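Local coordinates for protein putative adhesin (PDB 4QDG) that probably serves as an outer-membrane lipoprotein of the FimB/Mfa2 family that holds adhesive pili at the bacterial surface, and binds metal ions, at residues M25-A30 and L273-E278; A32-C37 and G125-E130; M147-N152 and Y183-L188; I253-M258 and L289-T294; D262-A265 and E271-D274. All coordinates share one frame; numbering follows the deposited sequence.

Contact 1: M25-A30 and L273-E278. With MG (magnesium ion), chain D.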
# COMPACT_ATOMS: atom_id res chain seq x y z
N MSE A 25 5.20 -6.68 8.72
CA MSE A 25 6.53 -6.93 9.31
C MSE A 25 6.43 -7.51 10.73
O MSE A 25 7.41 -8.06 11.23
CB MSE A 25 7.39 -5.64 9.30
CG MSE A 25 7.70 -5.15 7.89
SE MSE A 25 8.72 -6.44 6.77
CE MSE A 25 10.50 -6.12 7.46
N GLU A 26 5.23 -7.44 11.34
CA GLU A 26 4.96 -7.97 12.68
C GLU A 26 4.54 -9.42 12.61
O GLU A 26 4.52 -10.09 13.63
CB GLU A 26 3.87 -7.16 13.40
CG GLU A 26 4.27 -5.72 13.72
CD GLU A 26 4.49 -4.79 12.53
OE1 GLU A 26 3.56 -4.65 11.70
OE2 GLU A 26 5.61 -4.23 12.43
N TYR A 27 4.20 -9.90 11.39
CA TYR A 27 3.72 -11.27 11.14
C TYR A 27 2.51 -11.58 12.07
O TYR A 27 2.36 -12.69 12.59
CB TYR A 27 4.87 -12.29 11.32
CG TYR A 27 5.89 -12.28 10.21
CD1 TYR A 27 6.89 -11.31 10.16
CD2 TYR A 27 5.90 -13.27 9.23
CE1 TYR A 27 7.86 -11.32 9.16
CE2 TYR A 27 6.87 -13.28 8.22
CZ TYR A 27 7.83 -12.29 8.18
OH TYR A 27 8.79 -12.31 7.19
N ALA A 28 1.68 -10.56 12.31
CA ALA A 28 0.55 -10.66 13.21
C ALA A 28 -0.69 -9.99 12.64
O ALA A 28 -0.61 -8.92 12.04
CB ALA A 28 0.92 -10.04 14.56
N ASN A 29 -1.86 -10.62 12.86
CA ASN A 29 -3.15 -10.17 12.37
C ASN A 29 -3.53 -8.79 12.90
O ASN A 29 -3.56 -8.55 14.10
CB ASN A 29 -4.26 -11.18 12.66
CG ASN A 29 -5.58 -10.87 11.98
OD1 ASN A 29 -5.63 -10.23 10.91
ND2 ASN A 29 -6.68 -11.30 12.61
N ALA A 30 -3.82 -7.87 11.97
CA ALA A 30 -4.20 -6.50 12.25
C ALA A 30 -5.47 -6.15 11.49
O ALA A 30 -5.80 -4.96 11.37
CB ALA A 30 -3.07 -5.57 11.86
N LEU A 273 8.46 -5.53 -0.03
CA LEU A 273 7.74 -4.34 -0.54
C LEU A 273 6.25 -4.38 -0.19
O LEU A 273 5.65 -3.30 -0.06
CB LEU A 273 7.92 -4.16 -2.03
CG LEU A 273 9.34 -3.93 -2.53
CD1 LEU A 273 9.41 -4.13 -4.04
CD2 LEU A 273 9.86 -2.53 -2.12
N ASP A 274 5.67 -5.60 -0.02
CA ASP A 274 4.26 -5.73 0.36
C ASP A 274 4.08 -5.72 1.87
O ASP A 274 3.18 -5.05 2.34
CB ASP A 274 3.59 -6.98 -0.22
CG ASP A 274 3.60 -7.09 -1.72
OD1 ASP A 274 3.39 -6.06 -2.38
OD2 ASP A 274 3.74 -8.24 -2.23
N ARG A 275 4.93 -6.43 2.64
CA ARG A 275 4.79 -6.49 4.11
C ARG A 275 5.01 -5.13 4.79
O ARG A 275 4.36 -4.83 5.77
CB ARG A 275 5.75 -7.50 4.74
CG ARG A 275 5.33 -8.94 4.58
CD ARG A 275 6.20 -9.82 5.45
NE ARG A 275 5.86 -11.23 5.29
CZ ARG A 275 4.93 -11.88 5.98
NH1 ARG A 275 4.25 -11.25 6.94
NH2 ARG A 275 4.68 -13.16 5.74
N GLU A 276 5.94 -4.34 4.28
CA GLU A 276 6.21 -3.03 4.85
C GLU A 276 5.37 -1.98 4.12
O GLU A 276 5.41 -1.91 2.90
CB GLU A 276 7.71 -2.68 4.80
CG GLU A 276 8.01 -1.36 5.52
CD GLU A 276 7.61 -1.35 6.98
OE1 GLU A 276 8.43 -1.78 7.82
OE2 GLU A 276 6.47 -0.92 7.27
N SER A 277 4.61 -1.19 4.88
CA SER A 277 3.76 -0.15 4.29
C SER A 277 4.09 1.27 4.84
O SER A 277 3.55 2.26 4.35
CB SER A 277 2.29 -0.48 4.54
OG SER A 277 2.01 -0.47 5.93
N GLU A 278 4.94 1.34 5.86
CA GLU A 278 5.35 2.57 6.52
C GLU A 278 6.82 2.72 6.31
O GLU A 278 7.58 1.90 6.81
CB GLU A 278 4.95 2.59 8.02
CG GLU A 278 3.44 2.65 8.28
CD GLU A 278 2.68 3.90 7.86
OE1 GLU A 278 3.30 4.99 7.77
OE2 GLU A 278 1.44 3.81 7.67
MG MG D . 4.17 -2.08 1.07
O HOH W 1 4.47 -3.87 8.99
O HOH W 2 7.25 -1.60 10.90
O HOH W 3 2.03 -2.20 1.35
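A single water gathers Met25, Glu26 and Arg275: it accepts a hydrogen bond from Met25 N at 2.9 Å and donates to Glu26 OE1 at 3.0 Å and, weakly, to the carbonyl Arg275 O. The backbones, whose nearest CA atoms are those of Met25 and Arg275, are thus linked through solvent. Alongside this bridge, the guanidinium of Arg275 lies flat on one face of the Tyr27 ring, the planes 19° apart and the centres separated by 3.8 Å. This is a stacked cation-pi pair, with Tyr27 CE2 over the middle of the guanidinium and Arg275 CZ 3.3 Å from it. The Arg275 chain runs extended from CG to NE (chi3 -178°), long enough to reach the ring. Its charge is also met by a salt bridge from NE to Glu271, while NH1 bonds Asn24 O, so three groups fix its rotation. The contact joins the loop after strand 15-20 to the last turn of helix 269-275. Where the chain leaves the helix, Leu273 O and Glu276 O bind the magnesium ion, with Asn151 and a water; the carbonyl oxygens at such a helix end probably favour a cation. Selenomethionine Met25, bent at chi2 and chi3, lays CG 3.4 Å from Glu276 OE1 and SE 3.8 Å from Arg275 CB.

Contact 2: A32-C37 and G125-E130. With MG (magnesium ion), chain C.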
# COMPACT_ATOMS: atom_id res chain seq x y z
N ALA A 32 -8.74 -6.48 12.23
CA ALA A 32 -9.72 -5.80 13.09
C ALA A 32 -9.42 -4.32 13.27
O ALA A 32 -10.34 -3.51 13.29
CB ALA A 32 -9.81 -6.48 14.45
N LYS A 33 -8.14 -3.94 13.35
CA LYS A 33 -7.81 -2.54 13.55
C LYS A 33 -7.56 -1.80 12.24
O LYS A 33 -7.64 -0.57 12.24
CB LYS A 33 -6.62 -2.34 14.51
CG LYS A 33 -5.45 -3.30 14.36
CD LYS A 33 -4.49 -3.19 15.55
CE LYS A 33 -3.39 -4.23 15.53
NZ LYS A 33 -2.33 -3.96 16.55
N LYS A 34 -7.31 -2.52 11.12
CA LYS A 34 -7.00 -1.82 9.87
C LYS A 34 -8.08 -1.87 8.80
O LYS A 34 -8.18 -0.90 8.06
CB LYS A 34 -5.66 -2.32 9.27
CG LYS A 34 -4.42 -2.16 10.19
CD LYS A 34 -4.25 -0.76 10.78
CE LYS A 34 -3.09 0.02 10.22
NZ LYS A 34 -3.51 1.36 9.71
N VAL A 35 -8.88 -2.95 8.69
CA VAL A 35 -9.87 -3.05 7.60
C VAL A 35 -11.26 -2.74 8.11
O VAL A 35 -11.87 -3.56 8.80
CB VAL A 35 -9.81 -4.41 6.86
CG1 VAL A 35 -10.78 -4.44 5.67
CG2 VAL A 35 -8.39 -4.72 6.39
N ASP A 36 -11.78 -1.55 7.74
CA ASP A 36 -13.06 -0.96 8.16
C ASP A 36 -14.23 -1.24 7.18
O ASP A 36 -15.38 -0.95 7.49
CB ASP A 36 -12.87 0.58 8.30
CG ASP A 36 -12.60 1.35 6.99
OD1 ASP A 36 -12.05 0.74 6.05
OD2 ASP A 36 -12.94 2.55 6.93
N CYS A 37 -13.93 -1.73 5.97
CA CYS A 37 -14.94 -2.05 4.97
C CYS A 37 -14.46 -3.21 4.13
O CYS A 37 -13.29 -3.27 3.75
CB CYS A 37 -15.33 -0.84 4.12
SG CYS A 37 -13.95 -0.10 3.20
N GLY A 125 -6.31 2.94 2.97
CA GLY A 125 -5.76 1.60 2.82
C GLY A 125 -6.52 0.72 1.85
O GLY A 125 -7.75 0.71 1.85
N LEU A 126 -5.78 0.03 0.97
CA LEU A 126 -6.36 -0.91 0.01
C LEU A 126 -5.81 -2.28 0.34
O LEU A 126 -4.60 -2.44 0.45
CB LEU A 126 -6.11 -0.50 -1.46
CG LEU A 126 -6.72 -1.44 -2.51
CD1 LEU A 126 -8.26 -1.33 -2.51
CD2 LEU A 126 -6.16 -1.15 -3.90
N TYR A 127 -6.71 -3.24 0.57
CA TYR A 127 -6.35 -4.61 0.95
C TYR A 127 -6.93 -5.60 -0.03
O TYR A 127 -7.95 -5.33 -0.66
CB TYR A 127 -6.80 -4.92 2.39
CG TYR A 127 -6.19 -3.99 3.43
CD1 TYR A 127 -6.73 -2.73 3.67
CD2 TYR A 127 -5.08 -4.38 4.17
CE1 TYR A 127 -6.15 -1.87 4.60
CE2 TYR A 127 -4.53 -3.54 5.15
CZ TYR A 127 -5.06 -2.28 5.34
OH TYR A 127 -4.53 -1.42 6.29
N TRP A 128 -6.23 -6.71 -0.23
CA TRP A 128 -6.63 -7.74 -1.18
C TRP A 128 -6.19 -9.12 -0.73
O TRP A 128 -5.10 -9.27 -0.20
CB TRP A 128 -6.05 -7.45 -2.59
CG TRP A 128 -6.36 -8.49 -3.61
CD1 TRP A 128 -7.47 -8.57 -4.40
CD2 TRP A 128 -5.58 -9.65 -3.91
NE1 TRP A 128 -7.42 -9.69 -5.19
CE2 TRP A 128 -6.26 -10.37 -4.91
CE3 TRP A 128 -4.34 -10.14 -3.46
CZ2 TRP A 128 -5.75 -11.54 -5.47
CZ3 TRP A 128 -3.84 -11.31 -4.01
CH2 TRP A 128 -4.54 -12.00 -5.00
N GLY A 129 -7.02 -10.10 -1.03
CA GLY A 129 -6.76 -11.51 -0.82
C GLY A 129 -7.76 -12.35 -1.60
O GLY A 129 -8.82 -11.85 -1.98
N GLU A 130 -7.44 -13.62 -1.81
CA GLU A 130 -8.35 -14.56 -2.50
C GLU A 130 -8.20 -15.99 -1.93
O GLU A 130 -7.18 -16.31 -1.31
CB GLU A 130 -8.14 -14.55 -4.02
CG GLU A 130 -6.73 -14.92 -4.46
CD GLU A 130 -6.50 -15.03 -5.95
OE1 GLU A 130 -7.37 -14.56 -6.72
OE2 GLU A 130 -5.46 -15.59 -6.36
MG MG C . -12.95 1.95 4.43
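This is a small, largely buried contact in which the end of helix 31-34 and the turn after it lie against the start of strand 127-137. Its centre is the aromatic ring of Tyr127. The apolar part is the meeting with Val35, whose CG2 sits 3.8 Å from the ring centroid and 12° off the normal, a CH-pi contact over the middle of one face. With CG1 anti to the backbone N (chi1 -176°), Val35 turns its other branch, CG2, onto the ring; a branched residue suits a place where one compact methyl must touch a flat surface. Farther out, the phenol oxygen meets the root of a longer chain: Lys34 CB approaches Tyr127 OH obliquely, at 3.3 Å, and the bent lysine chain then leads its amine away from the strand. Tyr127 also meets Tyr21 edge-to-face, so the ring is held from more than one direction. Val35 is the first residue to leave the helix, and the chain runs straight on into a metal site. Asp36 OD1 and OD2 bind magnesium at 2.2 and 2.6 Å, and Cys37 SG at 2.6 Å. Cys86 and His124 complete the shell, a cysteine, histidine and aspartate set more familiar from zinc sites.

Contact 3: M147-N152 and Y183-L188. With MG (magnesium ion), chain D.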
# COMPACT_ATOMS: atom_id res chain seq x y z
N MSE A 147 -3.40 -8.83 1.90
CA MSE A 147 -2.23 -7.98 1.87
C MSE A 147 -2.64 -6.54 1.68
O MSE A 147 -3.73 -6.28 1.23
CB MSE A 147 -1.22 -8.41 0.80
CG MSE A 147 -1.70 -8.26 -0.64
SE MSE A 147 -0.17 -8.27 -1.83
CE MSE A 147 0.12 -6.48 -1.78
N LYS A 148 -1.76 -5.60 2.07
CA LYS A 148 -1.98 -4.16 1.96
C LYS A 148 -1.29 -3.66 0.68
O LYS A 148 -0.12 -3.96 0.45
CB LYS A 148 -1.43 -3.48 3.23
CG LYS A 148 -1.68 -1.99 3.32
CD LYS A 148 -1.25 -1.45 4.65
CE LYS A 148 -1.42 0.04 4.76
NZ LYS A 148 -0.75 0.55 6.00
N ASN A 149 -2.01 -2.92 -0.16
CA ASN A 149 -1.49 -2.41 -1.45
C ASN A 149 -0.97 -0.98 -1.36
O ASN A 149 -0.29 -0.55 -2.29
CB ASN A 149 -2.59 -2.43 -2.54
CG ASN A 149 -2.97 -3.81 -3.01
OD1 ASN A 149 -2.18 -4.74 -2.97
ND2 ASN A 149 -4.16 -3.95 -3.55
N THR A 150 -1.34 -0.22 -0.30
CA THR A 150 -0.93 1.18 -0.20
C THR A 150 0.32 1.31 0.69
O THR A 150 0.61 0.43 1.51
CB THR A 150 -2.11 2.04 0.28
OG1 THR A 150 -2.67 1.45 1.46
CG2 THR A 150 -3.20 2.23 -0.79
N ASN A 151 1.04 2.43 0.51
CA ASN A 151 2.27 2.75 1.20
C ASN A 151 2.34 4.20 1.60
O ASN A 151 1.76 5.06 0.93
CB ASN A 151 3.47 2.45 0.28
CG ASN A 151 3.66 0.99 -0.00
OD1 ASN A 151 4.20 0.23 0.81
ND2 ASN A 151 3.14 0.56 -1.12
N ASN A 152 3.06 4.47 2.66
CA ASN A 152 3.34 5.82 3.13
C ASN A 152 4.84 5.95 3.18
O ASN A 152 5.51 5.10 3.75
CB ASN A 152 2.68 6.14 4.50
CG ASN A 152 2.80 7.62 4.82
OD1 ASN A 152 2.10 8.44 4.24
ND2 ASN A 152 3.78 8.01 5.64
N TYR A 183 -6.98 -8.54 -12.00
CA TYR A 183 -7.74 -9.44 -11.14
C TYR A 183 -6.88 -10.15 -10.09
O TYR A 183 -7.40 -10.46 -9.02
CB TYR A 183 -8.51 -10.48 -11.99
CG TYR A 183 -7.63 -11.49 -12.71
CD1 TYR A 183 -7.11 -11.22 -13.98
CD2 TYR A 183 -7.34 -12.73 -12.13
CE1 TYR A 183 -6.31 -12.16 -14.65
CE2 TYR A 183 -6.53 -13.66 -12.77
CZ TYR A 183 -6.03 -13.38 -14.04
OH TYR A 183 -5.25 -14.35 -14.64
N ASP A 184 -5.61 -10.44 -10.40
CA ASP A 184 -4.68 -11.17 -9.53
C ASP A 184 -3.83 -10.23 -8.67
O ASP A 184 -2.84 -10.67 -8.10
CB ASP A 184 -3.78 -12.08 -10.39
CG ASP A 184 -2.98 -11.37 -11.49
OD1 ASP A 184 -3.16 -10.16 -11.68
OD2 ASP A 184 -2.11 -12.02 -12.10
N ASN A 185 -4.24 -8.94 -8.57
CA ASN A 185 -3.62 -7.88 -7.79
C ASN A 185 -2.27 -7.40 -8.41
O ASN A 185 -1.60 -6.54 -7.83
CB ASN A 185 -3.44 -8.29 -6.31
CG ASN A 185 -3.38 -7.11 -5.41
OD1 ASN A 185 -4.19 -6.17 -5.50
ND2 ASN A 185 -2.37 -7.12 -4.55
N ASN A 186 -1.90 -7.92 -9.59
CA ASN A 186 -0.69 -7.45 -10.26
C ASN A 186 -0.97 -6.05 -10.89
O ASN A 186 -2.13 -5.73 -11.18
CB ASN A 186 -0.24 -8.46 -11.34
CG ASN A 186 1.18 -8.22 -11.89
OD1 ASN A 186 1.96 -7.42 -11.36
ND2 ASN A 186 1.54 -8.94 -12.96
N LEU A 187 0.08 -5.24 -11.10
CA LEU A 187 -0.10 -3.93 -11.72
C LEU A 187 -0.21 -4.05 -13.22
O LEU A 187 0.47 -4.89 -13.82
CB LEU A 187 1.04 -2.94 -11.37
CG LEU A 187 1.20 -2.59 -9.89
CD1 LEU A 187 2.54 -1.92 -9.65
CD2 LEU A 187 -0.02 -1.77 -9.34
N LEU A 188 -1.05 -3.20 -13.82
CA LEU A 188 -1.24 -3.09 -15.26
C LEU A 188 -0.72 -1.75 -15.75
O LEU A 188 -1.11 -0.73 -15.20
CB LEU A 188 -2.72 -3.23 -15.62
CG LEU A 188 -3.35 -4.61 -15.55
CD1 LEU A 188 -4.84 -4.51 -15.82
CD2 LEU A 188 -2.75 -5.58 -16.58
MG MG D . 4.17 -2.08 1.07
O HOH W 3 2.03 -2.20 1.35
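Asn149 and Asn185 pair their side-chain amides through two reciprocal hydrogen bonds, each amide serving as donor and acceptor at once. Asn185 ND2 gives a nearly straight bond (170°) to Asn149 OD1 at 2.9 Å; the acceptor lies in the amide plane of Asn185, while the donor sits somewhat off the carbonyl plane of Asn149. In return Asn149 ND2 reaches Asn185 OD1 at 3.0 Å, on a lone pair in the carbonyl plane, though along a more bent path. The amide planes are 23° apart, so the ring of bonds is slightly twisted. Both residues are buried, and the pairing answers the polar ends that burial would otherwise strand. Asparagine suits Asn185 twice over, since its backbone is left-handed (phi 72°), a conformation it tolerates well. The pair joins the interruption in the long strand 140-159 of this transthyretin-clan beta fold to the loop before strand 193-195. Selenomethionine Met147 packs beside the pair, SE lying 3.7 Å from Asn185 ND2. Two residues on from Asn149, Asn151 OD1 binds magnesium at 2.3 Å and also accepts from Trp279 NE1, while its ND2 donates to Ser224 O. The water on this ion lies 2.9 Å from Lys148 O and 3.0 Å from Thr150 O.

Contact 4: I253-M258 and L289-T294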
# COMPACT_ATOMS: atom_id res chain seq x y z
N ILE A 253 12.62 1.94 -5.56
CA ILE A 253 12.52 0.53 -5.19
C ILE A 253 13.91 -0.08 -4.89
O ILE A 253 14.08 -0.75 -3.86
CB ILE A 253 11.71 -0.27 -6.24
CG1 ILE A 253 10.25 0.21 -6.18
CG2 ILE A 253 11.81 -1.77 -5.99
CD1 ILE A 253 9.26 -0.65 -6.62
N ASN A 254 14.90 0.25 -5.72
CA ASN A 254 16.29 -0.17 -5.54
C ASN A 254 16.87 0.30 -4.21
O ASN A 254 17.58 -0.45 -3.56
CB ASN A 254 17.16 0.39 -6.67
CG ASN A 254 16.88 -0.23 -8.02
OD1 ASN A 254 15.87 -0.89 -8.26
ND2 ASN A 254 17.76 0.05 -8.96
N TYR A 255 16.54 1.54 -3.82
CA TYR A 255 17.02 2.15 -2.58
C TYR A 255 16.36 1.46 -1.39
O TYR A 255 17.08 1.09 -0.50
CB TYR A 255 16.78 3.68 -2.59
CG TYR A 255 17.94 4.44 -3.19
CD1 TYR A 255 18.26 4.31 -4.54
CD2 TYR A 255 18.80 5.19 -2.39
CE1 TYR A 255 19.37 4.94 -5.09
CE2 TYR A 255 19.95 5.79 -2.92
CZ TYR A 255 20.21 5.69 -4.28
OH TYR A 255 21.30 6.33 -4.82
N LEU A 256 15.07 1.13 -1.47
CA LEU A 256 14.39 0.44 -0.35
C LEU A 256 14.91 -0.98 -0.18
O LEU A 256 14.99 -1.47 0.94
CB LEU A 256 12.85 0.41 -0.49
CG LEU A 256 12.13 1.74 -0.64
CD1 LEU A 256 10.66 1.51 -0.92
CD2 LEU A 256 12.32 2.63 0.57
N LEU A 257 15.24 -1.63 -1.30
CA LEU A 257 15.75 -2.99 -1.30
C LEU A 257 17.18 -3.02 -0.74
O LEU A 257 17.62 -4.09 -0.37
CB LEU A 257 15.66 -3.63 -2.72
CG LEU A 257 14.24 -3.94 -3.27
CD1 LEU A 257 14.31 -4.44 -4.72
CD2 LEU A 257 13.47 -4.93 -2.38
N MSE A 258 17.88 -1.85 -0.60
CA MSE A 258 19.20 -1.83 0.05
C MSE A 258 19.00 -2.06 1.57
O MSE A 258 19.90 -2.59 2.22
CB MSE A 258 20.01 -0.53 -0.19
CG MSE A 258 20.41 -0.30 -1.62
SE MSE A 258 20.95 1.61 -1.86
CE MSE A 258 21.13 1.59 -3.91
N LEU A 289 22.97 22.72 0.28
CA LEU A 289 21.72 21.97 0.15
C LEU A 289 21.76 21.00 -1.03
O LEU A 289 20.77 20.78 -1.73
CB LEU A 289 20.50 22.91 0.11
CG LEU A 289 20.39 23.86 1.30
CD1 LEU A 289 19.34 24.90 1.04
CD2 LEU A 289 20.06 23.12 2.59
N GLU A 290 22.93 20.37 -1.21
CA GLU A 290 23.14 19.31 -2.19
C GLU A 290 23.17 18.02 -1.41
O GLU A 290 23.55 18.03 -0.23
CB GLU A 290 24.43 19.53 -3.00
CG GLU A 290 24.21 20.51 -4.15
CD GLU A 290 25.42 20.83 -5.00
OE1 GLU A 290 26.30 19.95 -5.17
OE2 GLU A 290 25.47 21.96 -5.53
N TRP A 291 22.74 16.93 -2.02
CA TRP A 291 22.69 15.66 -1.32
C TRP A 291 24.09 15.01 -1.20
O TRP A 291 24.80 14.88 -2.21
CB TRP A 291 21.68 14.72 -2.01
CG TRP A 291 21.67 13.30 -1.52
CD1 TRP A 291 21.75 12.88 -0.23
CD2 TRP A 291 21.43 12.14 -2.31
NE1 TRP A 291 21.69 11.51 -0.17
CE2 TRP A 291 21.45 11.03 -1.43
CE3 TRP A 291 21.18 11.92 -3.68
CZ2 TRP A 291 21.26 9.71 -1.88
CZ3 TRP A 291 20.97 10.61 -4.11
CH2 TRP A 291 21.03 9.53 -3.22
N ILE A 292 24.47 14.61 0.03
CA ILE A 292 25.73 13.90 0.30
C ILE A 292 25.43 12.43 -0.03
O ILE A 292 24.80 11.71 0.75
CB ILE A 292 26.25 14.12 1.74
CG1 ILE A 292 26.30 15.62 2.08
CG2 ILE A 292 27.62 13.44 1.94
CD1 ILE A 292 26.47 15.98 3.57
N LYS A 293 25.82 12.02 -1.25
CA LYS A 293 25.50 10.72 -1.81
C LYS A 293 26.43 9.62 -1.26
O LYS A 293 27.10 8.92 -2.02
CB LYS A 293 25.53 10.81 -3.33
CG LYS A 293 24.60 9.81 -4.03
CD LYS A 293 24.55 10.05 -5.55
CE LYS A 293 23.59 9.11 -6.26
NZ LYS A 293 22.91 9.77 -7.41
N THR A 294 26.42 9.42 0.09
CA THR A 294 27.25 8.42 0.78
C THR A 294 26.38 7.43 1.58
O THR A 294 26.31 6.24 1.24
CB THR A 294 28.30 9.10 1.64
OG1 THR A 294 27.65 9.92 2.61
CG2 THR A 294 29.30 9.93 0.82
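One turn-and-a-half of helix, residues 253-258, faces a loop, 289-294, whose backbone is extended over Glu290 to Ile292 and then makes an inverse gamma turn centred on Lys293. The two backbones stay well apart, the nearest CA atoms being those of Tyr255 and Lys293 at 12.1 Å, so large side chains must span the gap. In this beta-rich fold of the transthyretin clan, helix 252-263 packs beside strands, and the loop is the connection between the antiparallel strands 278-285 and 295-298. Tyr255 and Trp291 reach toward each other from opposite directions, and both also touch Ile250, Ile296 and Ile305. Such an apolar setting suits two broad aromatic residues, each long enough to meet its partner at the far end. Trp291 stands with CG anti to the backbone N (chi1 171°), which carries its six-membered ring out toward the helix. Its other neighbours include Phe283, met edge-to-face. Tyr255 has selenomethionine Met258 CE 3.9 Å above one face of its ring, toward the rim. The extended Lys293 chain runs over the Trp291 ring, CG 3.6 Å above its plane near the rim, and on toward the helix, where Lys293 CE lies 3.9 Å from Tyr255 OH. The rings themselves touch where Tyr255 CE2 comes 3.9 Å from Trp291 CH2. The phenol oxygen meets the edge of the indole, near its plane, with Tyr255 OH 3.6 Å from Trp291 CH2.

Contact 5: D262-A265 and E271-D274. With MG (magnesium ion), chain D.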
# COMPACT_ATOMS: atom_id res chain seq x y z
N ASP A 262 20.44 -5.64 3.62
CA ASP A 262 21.11 -5.47 4.90
C ASP A 262 20.46 -6.26 6.04
O ASP A 262 21.14 -6.99 6.74
CB ASP A 262 21.11 -3.99 5.29
CG ASP A 262 22.36 -3.22 4.95
OD1 ASP A 262 22.80 -3.28 3.78
OD2 ASP A 262 22.84 -2.44 5.83
N LEU A 263 19.16 -6.09 6.25
CA LEU A 263 18.53 -6.68 7.42
C LEU A 263 17.65 -7.88 7.17
O LEU A 263 17.31 -8.56 8.13
CB LEU A 263 17.69 -5.61 8.14
CG LEU A 263 18.41 -4.35 8.68
CD1 LEU A 263 17.44 -3.44 9.38
CD2 LEU A 263 19.56 -4.71 9.64
N TYR A 264 17.18 -8.09 5.93
CA TYR A 264 16.23 -9.18 5.65
C TYR A 264 16.64 -9.88 4.35
O TYR A 264 15.81 -10.06 3.47
CB TYR A 264 14.78 -8.59 5.54
CG TYR A 264 14.37 -7.64 6.65
CD1 TYR A 264 13.98 -8.11 7.90
CD2 TYR A 264 14.40 -6.25 6.45
CE1 TYR A 264 13.64 -7.23 8.94
CE2 TYR A 264 14.04 -5.36 7.48
CZ TYR A 264 13.66 -5.86 8.72
OH TYR A 264 13.30 -4.99 9.72
N ALA A 265 17.92 -10.24 4.23
CA ALA A 265 18.50 -10.84 3.02
C ALA A 265 17.78 -12.11 2.51
O ALA A 265 17.73 -12.29 1.29
CB ALA A 265 19.97 -11.12 3.22
N GLU A 271 7.80 -9.53 -1.29
CA GLU A 271 7.24 -9.76 0.06
C GLU A 271 7.59 -8.61 0.99
O GLU A 271 6.73 -8.16 1.75
CB GLU A 271 7.74 -11.08 0.65
CG GLU A 271 7.25 -11.34 2.07
CD GLU A 271 7.51 -12.72 2.64
OE1 GLU A 271 8.20 -13.52 1.98
OE2 GLU A 271 7.04 -13.00 3.76
N PHE A 272 8.85 -8.16 0.95
CA PHE A 272 9.37 -7.02 1.71
C PHE A 272 8.61 -5.74 1.29
O PHE A 272 8.14 -4.99 2.16
CB PHE A 272 10.90 -6.88 1.46
CG PHE A 272 11.54 -5.64 2.03
CD1 PHE A 272 11.77 -5.54 3.40
CD2 PHE A 272 11.87 -4.57 1.21
CE1 PHE A 272 12.35 -4.38 3.94
CE2 PHE A 272 12.45 -3.42 1.75
CZ PHE A 272 12.69 -3.34 3.11
N LEU A 273 8.46 -5.53 -0.03
CA LEU A 273 7.74 -4.34 -0.54
C LEU A 273 6.25 -4.38 -0.19
O LEU A 273 5.65 -3.30 -0.06
CB LEU A 273 7.92 -4.16 -2.03
CG LEU A 273 9.34 -3.93 -2.53
CD1 LEU A 273 9.41 -4.13 -4.04
CD2 LEU A 273 9.86 -2.53 -2.12
N ASP A 274 5.67 -5.60 -0.02
CA ASP A 274 4.26 -5.73 0.36
C ASP A 274 4.08 -5.72 1.87
O ASP A 274 3.18 -5.05 2.34
CB ASP A 274 3.59 -6.98 -0.22
CG ASP A 274 3.60 -7.09 -1.72
OD1 ASP A 274 3.39 -6.06 -2.38
OD2 ASP A 274 3.74 -8.24 -2.23
MG MG D . 4.17 -2.08 1.07
O HOH W 3 2.03 -2.20 1.35
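Two helices follow each other in the chain, 252-263 and 269-275, and this contact packs the end of the first against the second. Tyr264, the first residue to leave the earlier helix, meets Phe272 in the middle of the later one. Their CA atoms are 8.2 Å apart, the nearest pair between the segments, and both CB atoms point across the gap. The rings meet obliquely, through Tyr264 CD2 and Phe272 CE1, which lie 3.7 Å apart; Tyr264 CE2 is 4.0 Å from Phe272 CE1. Centroids are 5.9 Å apart and the planes meet at 35°, an oblique aromatic pair. Phe272 reaches the tyrosine because its CG stands anti to the backbone N (chi1 172°). Leu263 CB lies 3.7 Å above one face of the Tyr264 ring, near the rim, so the tyrosine packs against its own predecessor as well. A purely apolar ring suits buried Phe272, whereas partly exposed Tyr264 can carry a hydroxyl. Leu273, which follows Phe272, supplies its carbonyl oxygen to magnesium, so the residue after the phenylalanine is a metal ligand. Around the pair, Phe272 packs on Leu257, Leu259 and Lys260 of helix 252-263 and meets the ring of Trp279 in strand 278-285, while Tyr264 touches Met25 in the loop after strand 15-20.

One magnesium ion unites three contacts: contact 1 supplies Leu273 O and Glu276 O, contact 3 supplies Asn151 OD1, and contact 5 shares Leu273 on helix 269-275. Contacts 1 and 3 also touch directly, Ser277 O lying 2.8 Å from Asn152 N, a probable hydrogen bond. Contact 5 meets contact 1 where Met25 CE comes 3.4 Å from Tyr264 CZ. Contact 2 stands at the second magnesium ion but adjoins contact 3 through neighbouring strands, with Leu126 O 2.7 Å from Asn149 N. Contact 4 lies farthest out, its centre about 32 Å from that of contact 2; helix 252-263 connects it to contact 5, Leu256 O approaching Phe272 CE2 at 3.3 Å.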